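Local coordinates for protein glycerol dehydratase (Clostridium butyricum, PDB 1R9D) that dehydrates glycerol to 3-hydroxypropionaldehyde without vitamin B12, probably by the radical chemistry of the glycyl radical lyases related to pyruvate formate lyase, at residues K200-K203 against F204-V208; G256-S259 against F260-C264; G429-G432 against C433-Q437; N645-F648 against G649-T652. All coordinates share one frame; numbering follows the deposited sequence.

In the fold
Contact 3 is the buried one, a tight hairpin centred about 8 Å from the middle of the chain, whereas contacts 1, 2 and 4 are partly buried pieces of helix nearer the outside. Those three sample different places along a helix: contact 2 its capped start, contact 1 a run of regular turns beside the second subunit, contact 4 a turn leading into loop. Carboxylates recur in different roles, bound to a side-chain amide and a lysine in contact 1, to backbone N-H groups at a cap in contact 2, and to a turn and glycerol in contact 3. Contact 4 relies on hydroxyls and a tyrosine ring. The centres of contacts 3 and 4 lie about 25 Å apart.

Contact 1: residues K200-K203 against F204-V208; sequences KKEK and FLNSV
E202 sets out with CG trans to its own backbone N (chi1 -177°) and then bends sharply at chi2, which carries its carboxylate along the helix to N206, where CG beside the backbone N (chi1 -83°) turns the amide back to meet it. The two groups join one turn apart: N206 ND2 gives a short hydrogen bond of 2.6 Å to E202 OE1. Their planes stand 76° apart. OE1 lies close to the plane of the amide, but ND2 comes down on it from above the carboxylate plane. The same N206 ND2 makes a second, weak bond of 3.2 Å to E202 O, the carbonyl that also takes the regular helix bond from N206 N, so N206 is tied to E202 through both its backbone and its amide. The other carboxylate oxygen is engaged too. K203 forms a salt bridge from NZ to E202 OE2 at 3.1 Å, on the syn side, and the two partners together should fix the rotation of the carboxylate. One residue on, S207 OG folds back to bond K203 O at 2.8 Å. L205 CG rests near K201 O at 3.4 Å. These turns belong to helix 197-230, within the pyruvate formate lyase-like part of the chain. F204 and S207 pack against helices 47-61 and 520-524, and L205 against helix 169-190, while E202 and K203 border the second subunit, where they touch T140 and M139 of that chain.

Contact 2: residues G256-S259 against F260-C264; sequences GAKS and FYEAC
The chain runs extended through A257, turns at K258 and is extended again at S259 (psi 172°) before it drops into helical geometry at F260, so that S259 takes the N-cap position of helix 260-277. S259 and E262 form a capping box, in which each side chain answers the other's backbone N-H. S259 OG sits between its own N and carbonyl carbon, the crowded position, from where it accepts a long, weak bond of 3.3 Å from E262 N. In return E262 reaches back with an extended chain, and E262 OE2 accepts from S259 N at 3.2 Å. E262 OE2 also takes K258 N at 2.8 Å, met nearly along its C-O axis, while S259 N arrives from well above the carboxylate plane. K251 of helix 236-252 adds a salt bridge to OE2, a further partner that probably favours the ionised form of E262. Separately, D299 OD2 takes F260 N, and A263 N closes the first backbone bond of the helix on S259 O at 3.0 Å. Y261 carries its hydroxyl away to L71 O, and F260 packs on helices 288-298 and 304-317. On the apolar side the loop folds over the helix start through A257 CB, which lies 3.4 Å from A263 N and 4.0 Å from A263 CB.

Contact 3: residues G429-G432 against C433-Q437; sequences GIIG and CVEPQ
I431 and E435 stand side by side across the hairpin with their side chains crossing at about a right angle, and Q437 joins them on the same face. The side chain of Q437 slants across I431, with Q437 CD 3.6 Å from I431 CD1, while its amide bonds onward to H446 NE2 and S166 N. A bend at chi2 (101°) turns the E435 carboxylate back to the turn instead of letting it follow the strand. E435 OE2 accepts from C433 N on its syn side and V434 N on its anti side, both at 3.0 Å and both from the same face of the carboxylate. OE1 hydrogen-bonds O3 of a bound glycerol. This is an antiparallel beta hairpin, strands 429-431 and 435-437 joined through G432, C433 and V434, with a positive phi (57°) at G432. In glycyl radical enzymes such a hairpin in the barrel interior carries the cysteine that becomes a thiyl radical, and C433 next to a glycerol-binding glutamate is consistent with that role. The strands are pinned by I431 N to E435 O, a short 2.6 Å, and by G429 N to Q437 O at 3.0 Å. On the opposite face I430 CD1 meets P436 CB at 4.0 Å. Beside them, I430 CG2 lies 3.8 Å from V434 CA, and both I430 and V434 lean on Y406 of strand 404-407.

Contact 4: residues N645-F648 against G649-T652; sequences NVYF and GSLT
Y647 presents one face of its ring to L651, whose CD1 methyl sits over it as a CH-pi contact, 4.0 Å from the ring centroid; L651 CD1 lies 3.6 Å from Y647 CZ. The tyrosine directs CG trans to its backbone N (chi1 179°), which lays the ring along the helix surface in the direction of the next turn, and the leucine crosses it obliquely. Y647 O takes several donors. S650 OG bonds Y647 O at 2.7 Å, in the carbonyl plane and on a lone pair, and the weaker approaches of S650 N and L651 N add to this. F648 O likewise serves two donors, which come from opposite faces of its plane: L651 N at 3.0 Å and T652 OG1 at 2.7 Å. The bond from L651 N spans three residues, whereas S650 N still keeps the four-residue spacing to V646 O at 3.1 Å. Such a tightening of the spacing, with serine and threonine hydroxyls bonded back to carbonyls, is seen where a helix gives way to loop. T652 OG1 has a second partner in N452 ND2, so this hydroxyl links the turn to strand 449-452. The surroundings hold the helix on several sides: F648 packs against F450 of that strand, T652 against helix 453-461, V646 against helix 773-781, and the ring of Y647 meets that of H332 in helix 329-332.

Contact 1: residues K200-K203 against F204-V208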
# COMPACT_ATOMS: atom_id res chain seq x y z
N LYS A 200 -4.58 -9.41 -4.66
CA LYS A 200 -5.20 -8.13 -4.33
C LYS A 200 -6.49 -7.90 -5.12
O LYS A 200 -7.42 -7.29 -4.60
CB LYS A 200 -4.22 -6.98 -4.57
CG LYS A 200 -3.11 -6.91 -3.53
CD LYS A 200 -2.16 -5.76 -3.80
CE LYS A 200 -1.01 -5.75 -2.81
NZ LYS A 200 -0.05 -4.64 -3.08
N LYS A 201 -6.54 -8.39 -6.35
CA LYS A 201 -7.75 -8.23 -7.16
C LYS A 201 -8.89 -9.00 -6.51
O LYS A 201 -10.04 -8.57 -6.52
CB LYS A 201 -7.53 -8.74 -8.58
CG LYS A 201 -6.43 -8.03 -9.36
CD LYS A 201 -6.40 -8.52 -10.81
CE LYS A 201 -5.09 -8.17 -11.50
NZ LYS A 201 -4.79 -6.72 -11.47
N GLU A 202 -8.55 -10.15 -5.94
CA GLU A 202 -9.54 -10.99 -5.28
C GLU A 202 -10.17 -10.23 -4.11
O GLU A 202 -11.39 -10.24 -3.94
CB GLU A 202 -8.86 -12.29 -4.80
CG GLU A 202 -9.77 -13.30 -4.15
CD GLU A 202 -9.79 -13.17 -2.64
OE1 GLU A 202 -10.55 -12.33 -2.13
OE2 GLU A 202 -9.04 -13.91 -1.98
N LYS A 203 -9.34 -9.56 -3.32
CA LYS A 203 -9.85 -8.80 -2.18
C LYS A 203 -10.75 -7.67 -2.66
O LYS A 203 -11.76 -7.37 -2.03
CB LYS A 203 -8.69 -8.24 -1.35
CG LYS A 203 -7.82 -9.32 -0.71
CD LYS A 203 -8.67 -10.42 -0.07
CE LYS A 203 -7.80 -11.57 0.42
NZ LYS A 203 -8.60 -12.77 0.82
N PHE A 204 -10.39 -7.04 -3.78
CA PHE A 204 -11.21 -5.96 -4.31
C PHE A 204 -12.57 -6.47 -4.77
O PHE A 204 -13.61 -5.88 -4.46
CB PHE A 204 -10.53 -5.28 -5.50
CG PHE A 204 -11.42 -4.30 -6.21
CD1 PHE A 204 -11.69 -3.06 -5.65
CD2 PHE A 204 -12.04 -4.64 -7.41
CE1 PHE A 204 -12.58 -2.17 -6.26
CE2 PHE A 204 -12.93 -3.76 -8.04
CZ PHE A 204 -13.20 -2.53 -7.45
N LEU A 205 -12.58 -7.58 -5.50
CA LEU A 205 -13.85 -8.12 -5.99
C LEU A 205 -14.75 -8.57 -4.85
O LEU A 205 -15.97 -8.37 -4.90
CB LEU A 205 -13.59 -9.27 -6.97
CG LEU A 205 -12.98 -8.81 -8.30
CD1 LEU A 205 -12.63 -10.01 -9.16
CD2 LEU A 205 -13.97 -7.91 -9.03
N ASN A 206 -14.17 -9.17 -3.81
CA ASN A 206 -14.99 -9.59 -2.68
C ASN A 206 -15.49 -8.39 -1.89
O ASN A 206 -16.52 -8.46 -1.22
CB ASN A 206 -14.20 -10.54 -1.77
CG ASN A 206 -14.23 -11.97 -2.28
OD1 ASN A 206 -15.31 -12.55 -2.44
ND2 ASN A 206 -13.07 -12.53 -2.55
N SER A 207 -14.77 -7.27 -1.97
CA SER A 207 -15.17 -6.06 -1.28
C SER A 207 -16.36 -5.44 -2.01
O SER A 207 -17.23 -4.83 -1.40
CB SER A 207 -14.02 -5.06 -1.21
OG SER A 207 -13.00 -5.52 -0.34
N VAL A 208 -16.38 -5.59 -3.33
CA VAL A 208 -17.48 -5.09 -4.14
C VAL A 208 -18.74 -5.88 -3.78
O VAL A 208 -19.83 -5.32 -3.67
CB VAL A 208 -17.21 -5.26 -5.65
CG1 VAL A 208 -18.49 -5.05 -6.44
CG2 VAL A 208 -16.14 -4.27 -6.10

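Contact 2: residues G256-S259 against F260-C264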
# COMPACT_ATOMS: atom_id res chain seq x y z
N GLY A 256 -33.29 -5.34 -10.87
CA GLY A 256 -33.29 -4.11 -11.64
C GLY A 256 -34.71 -3.57 -11.69
O GLY A 256 -35.64 -4.23 -11.22
N ALA A 257 -34.88 -2.38 -12.25
CA ALA A 257 -36.21 -1.78 -12.34
C ALA A 257 -36.96 -2.21 -13.59
O ALA A 257 -36.37 -2.63 -14.58
CB ALA A 257 -36.09 -0.26 -12.30
N LYS A 258 -38.29 -2.12 -13.53
CA LYS A 258 -39.13 -2.48 -14.66
C LYS A 258 -40.01 -1.28 -15.01
O LYS A 258 -39.99 -0.78 -16.13
CB LYS A 258 -40.01 -3.68 -14.29
CG LYS A 258 -41.03 -4.08 -15.34
CD LYS A 258 -40.41 -4.80 -16.53
CE LYS A 258 -41.48 -5.34 -17.46
NZ LYS A 258 -40.91 -6.09 -18.61
N SER A 259 -40.78 -0.82 -14.03
CA SER A 259 -41.68 0.31 -14.22
C SER A 259 -40.95 1.62 -13.92
O SER A 259 -39.83 1.62 -13.42
CB SER A 259 -42.87 0.19 -13.28
OG SER A 259 -42.46 0.35 -11.94
N PHE A 260 -41.61 2.74 -14.21
CA PHE A 260 -41.01 4.05 -13.97
C PHE A 260 -40.82 4.33 -12.48
O PHE A 260 -39.78 4.85 -12.07
CB PHE A 260 -41.86 5.16 -14.60
CG PHE A 260 -41.17 6.50 -14.64
CD1 PHE A 260 -40.06 6.70 -15.46
CD2 PHE A 260 -41.63 7.56 -13.86
CE1 PHE A 260 -39.41 7.94 -15.49
CE2 PHE A 260 -40.99 8.80 -13.89
CZ PHE A 260 -39.88 8.99 -14.71
N TYR A 261 -41.82 3.99 -11.66
CA TYR A 261 -41.72 4.22 -10.23
C TYR A 261 -40.51 3.45 -9.68
O TYR A 261 -39.74 3.97 -8.88
CB TYR A 261 -43.01 3.74 -9.53
CG TYR A 261 -43.28 4.33 -8.15
CD1 TYR A 261 -42.25 4.82 -7.35
CD2 TYR A 261 -44.57 4.32 -7.62
CE1 TYR A 261 -42.50 5.29 -6.06
CE2 TYR A 261 -44.84 4.78 -6.34
CZ TYR A 261 -43.80 5.26 -5.56
OH TYR A 261 -44.07 5.69 -4.28
N GLU A 262 -40.36 2.21 -10.13
CA GLU A 262 -39.24 1.37 -9.70
C GLU A 262 -37.91 1.99 -10.11
O GLU A 262 -36.95 1.97 -9.35
CB GLU A 262 -39.36 -0.03 -10.29
CG GLU A 262 -40.48 -0.87 -9.66
CD GLU A 262 -40.72 -2.18 -10.39
OE1 GLU A 262 -41.60 -2.95 -9.95
OE2 GLU A 262 -40.03 -2.44 -11.41
N ALA A 263 -37.85 2.54 -11.32
CA ALA A 263 -36.62 3.17 -11.81
C ALA A 263 -36.29 4.40 -10.97
O ALA A 263 -35.13 4.61 -10.60
CB ALA A 263 -36.78 3.56 -13.28
N CYS A 264 -37.30 5.21 -10.65
CA CYS A 264 -37.09 6.40 -9.84
C CYS A 264 -36.59 6.07 -8.43
O CYS A 264 -35.70 6.74 -7.90
CB CYS A 264 -38.38 7.22 -9.72
SG CYS A 264 -38.86 8.10 -11.23

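Contact 3: residues G429-G432 against C433-Q437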
# COMPACT_ATOMS: atom_id res chain seq x y z
N GLY A 429 -21.71 14.28 -20.07
CA GLY A 429 -22.61 14.88 -19.11
C GLY A 429 -21.73 15.84 -18.35
O GLY A 429 -20.51 15.82 -18.54
N ILE A 430 -22.31 16.69 -17.51
CA ILE A 430 -21.51 17.63 -16.74
C ILE A 430 -21.38 17.24 -15.27
O ILE A 430 -22.35 16.77 -14.65
CB ILE A 430 -22.12 19.05 -16.82
CG1 ILE A 430 -22.04 19.57 -18.26
CG2 ILE A 430 -21.37 19.99 -15.87
CD1 ILE A 430 -20.62 19.68 -18.80
N ILE A 431 -20.19 17.42 -14.73
CA ILE A 431 -19.90 17.12 -13.32
C ILE A 431 -19.84 18.44 -12.55
O ILE A 431 -19.22 19.39 -13.01
CB ILE A 431 -18.54 16.42 -13.16
CG1 ILE A 431 -18.54 15.10 -13.93
CG2 ILE A 431 -18.24 16.19 -11.67
CD1 ILE A 431 -19.70 14.17 -13.57
N GLY A 432 -20.49 18.49 -11.39
CA GLY A 432 -20.45 19.69 -10.56
C GLY A 432 -20.92 20.98 -11.20
O GLY A 432 -22.12 21.18 -11.41
N CYS A 433 -19.98 21.88 -11.49
CA CYS A 433 -20.32 23.17 -12.08
C CYS A 433 -20.28 23.20 -13.61
O CYS A 433 -21.28 23.53 -14.25
CB CYS A 433 -19.38 24.25 -11.55
SG CYS A 433 -19.57 24.62 -9.79
N VAL A 434 -19.13 22.87 -14.18
CA VAL A 434 -18.97 22.91 -15.64
C VAL A 434 -18.00 21.86 -16.21
O VAL A 434 -17.58 21.97 -17.35
CB VAL A 434 -18.45 24.30 -16.09
CG1 VAL A 434 -19.47 25.38 -15.78
CG2 VAL A 434 -17.13 24.61 -15.40
N GLU A 435 -17.68 20.84 -15.42
CA GLU A 435 -16.72 19.82 -15.85
C GLU A 435 -17.30 18.64 -16.64
O GLU A 435 -18.04 17.81 -16.10
CB GLU A 435 -15.96 19.32 -14.61
CG GLU A 435 -15.50 20.46 -13.66
CD GLU A 435 -16.39 20.64 -12.42
OE1 GLU A 435 -16.34 19.77 -11.51
OE2 GLU A 435 -17.15 21.63 -12.34
N PRO A 436 -16.96 18.53 -17.94
CA PRO A 436 -17.48 17.44 -18.77
C PRO A 436 -16.78 16.09 -18.61
O PRO A 436 -15.58 16.02 -18.34
CB PRO A 436 -17.33 17.96 -20.20
CG PRO A 436 -16.62 19.30 -20.08
CD PRO A 436 -16.03 19.37 -18.70
N GLN A 437 -17.53 15.01 -18.81
CA GLN A 437 -16.96 13.66 -18.74
C GLN A 437 -17.92 12.63 -19.34
O GLN A 437 -19.11 12.90 -19.52
CB GLN A 437 -16.67 13.25 -17.28
CG GLN A 437 -17.86 12.54 -16.57
CD GLN A 437 -17.51 11.89 -15.22
OE1 GLN A 437 -18.26 11.05 -14.72
NE2 GLN A 437 -16.39 12.30 -14.63

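Contact 4: residues N645-F648 against G649-T652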
# COMPACT_ATOMS: atom_id res chain seq x y z
N ASN A 645 -13.88 33.35 -5.56
CA ASN A 645 -13.35 34.61 -6.10
C ASN A 645 -13.41 35.73 -5.06
O ASN A 645 -12.59 36.65 -5.08
CB ASN A 645 -14.09 35.02 -7.37
CG ASN A 645 -15.58 35.23 -7.15
OD1 ASN A 645 -16.31 34.31 -6.81
ND2 ASN A 645 -16.03 36.46 -7.37
N VAL A 646 -14.37 35.65 -4.14
CA VAL A 646 -14.49 36.66 -3.09
C VAL A 646 -13.38 36.43 -2.08
O VAL A 646 -12.63 37.35 -1.75
CB VAL A 646 -15.87 36.58 -2.40
CG1 VAL A 646 -15.93 37.56 -1.22
CG2 VAL A 646 -16.97 36.90 -3.40
N TYR A 647 -13.25 35.20 -1.59
CA TYR A 647 -12.20 34.86 -0.63
C TYR A 647 -10.80 35.12 -1.18
O TYR A 647 -9.96 35.70 -0.50
CB TYR A 647 -12.31 33.39 -0.20
CG TYR A 647 -11.24 32.97 0.78
CD1 TYR A 647 -11.13 33.60 2.02
CD2 TYR A 647 -10.35 31.95 0.47
CE1 TYR A 647 -10.15 33.22 2.93
CE2 TYR A 647 -9.36 31.56 1.38
CZ TYR A 647 -9.27 32.20 2.60
OH TYR A 647 -8.31 31.82 3.51
N PHE A 648 -10.55 34.67 -2.41
CA PHE A 648 -9.24 34.88 -3.03
C PHE A 648 -8.96 36.38 -3.12
O PHE A 648 -7.83 36.83 -2.89
CB PHE A 648 -9.20 34.27 -4.44
CG PHE A 648 -8.64 32.86 -4.50
CD1 PHE A 648 -8.59 32.17 -5.72
CD2 PHE A 648 -8.14 32.23 -3.36
CE1 PHE A 648 -8.05 30.88 -5.80
CE2 PHE A 648 -7.60 30.93 -3.43
CZ PHE A 648 -7.56 30.26 -4.65
N GLY A 649 -9.99 37.15 -3.43
CA GLY A 649 -9.84 38.59 -3.54
C GLY A 649 -9.39 39.23 -2.23
O GLY A 649 -8.59 40.17 -2.23
N SER A 650 -9.91 38.73 -1.12
CA SER A 650 -9.57 39.26 0.20
C SER A 650 -8.10 39.01 0.54
O SER A 650 -7.53 39.69 1.40
CB SER A 650 -10.46 38.63 1.27
OG SER A 650 -10.01 37.32 1.60
N LEU A 651 -7.49 38.02 -0.11
CA LEU A 651 -6.09 37.67 0.13
C LEU A 651 -5.15 38.27 -0.91
O LEU A 651 -3.95 38.04 -0.87
CB LEU A 651 -5.91 36.15 0.12
CG LEU A 651 -6.72 35.34 1.13
CD1 LEU A 651 -6.53 33.84 0.87
CD2 LEU A 651 -6.29 35.71 2.53
N THR A 652 -5.71 39.06 -1.83
CA THR A 652 -4.91 39.65 -2.91
C THR A 652 -4.78 41.17 -2.80
O THR A 652 -5.77 41.86 -2.62
CB THR A 652 -5.53 39.30 -4.27
OG1 THR A 652 -5.77 37.89 -4.33
CG2 THR A 652 -4.61 39.71 -5.40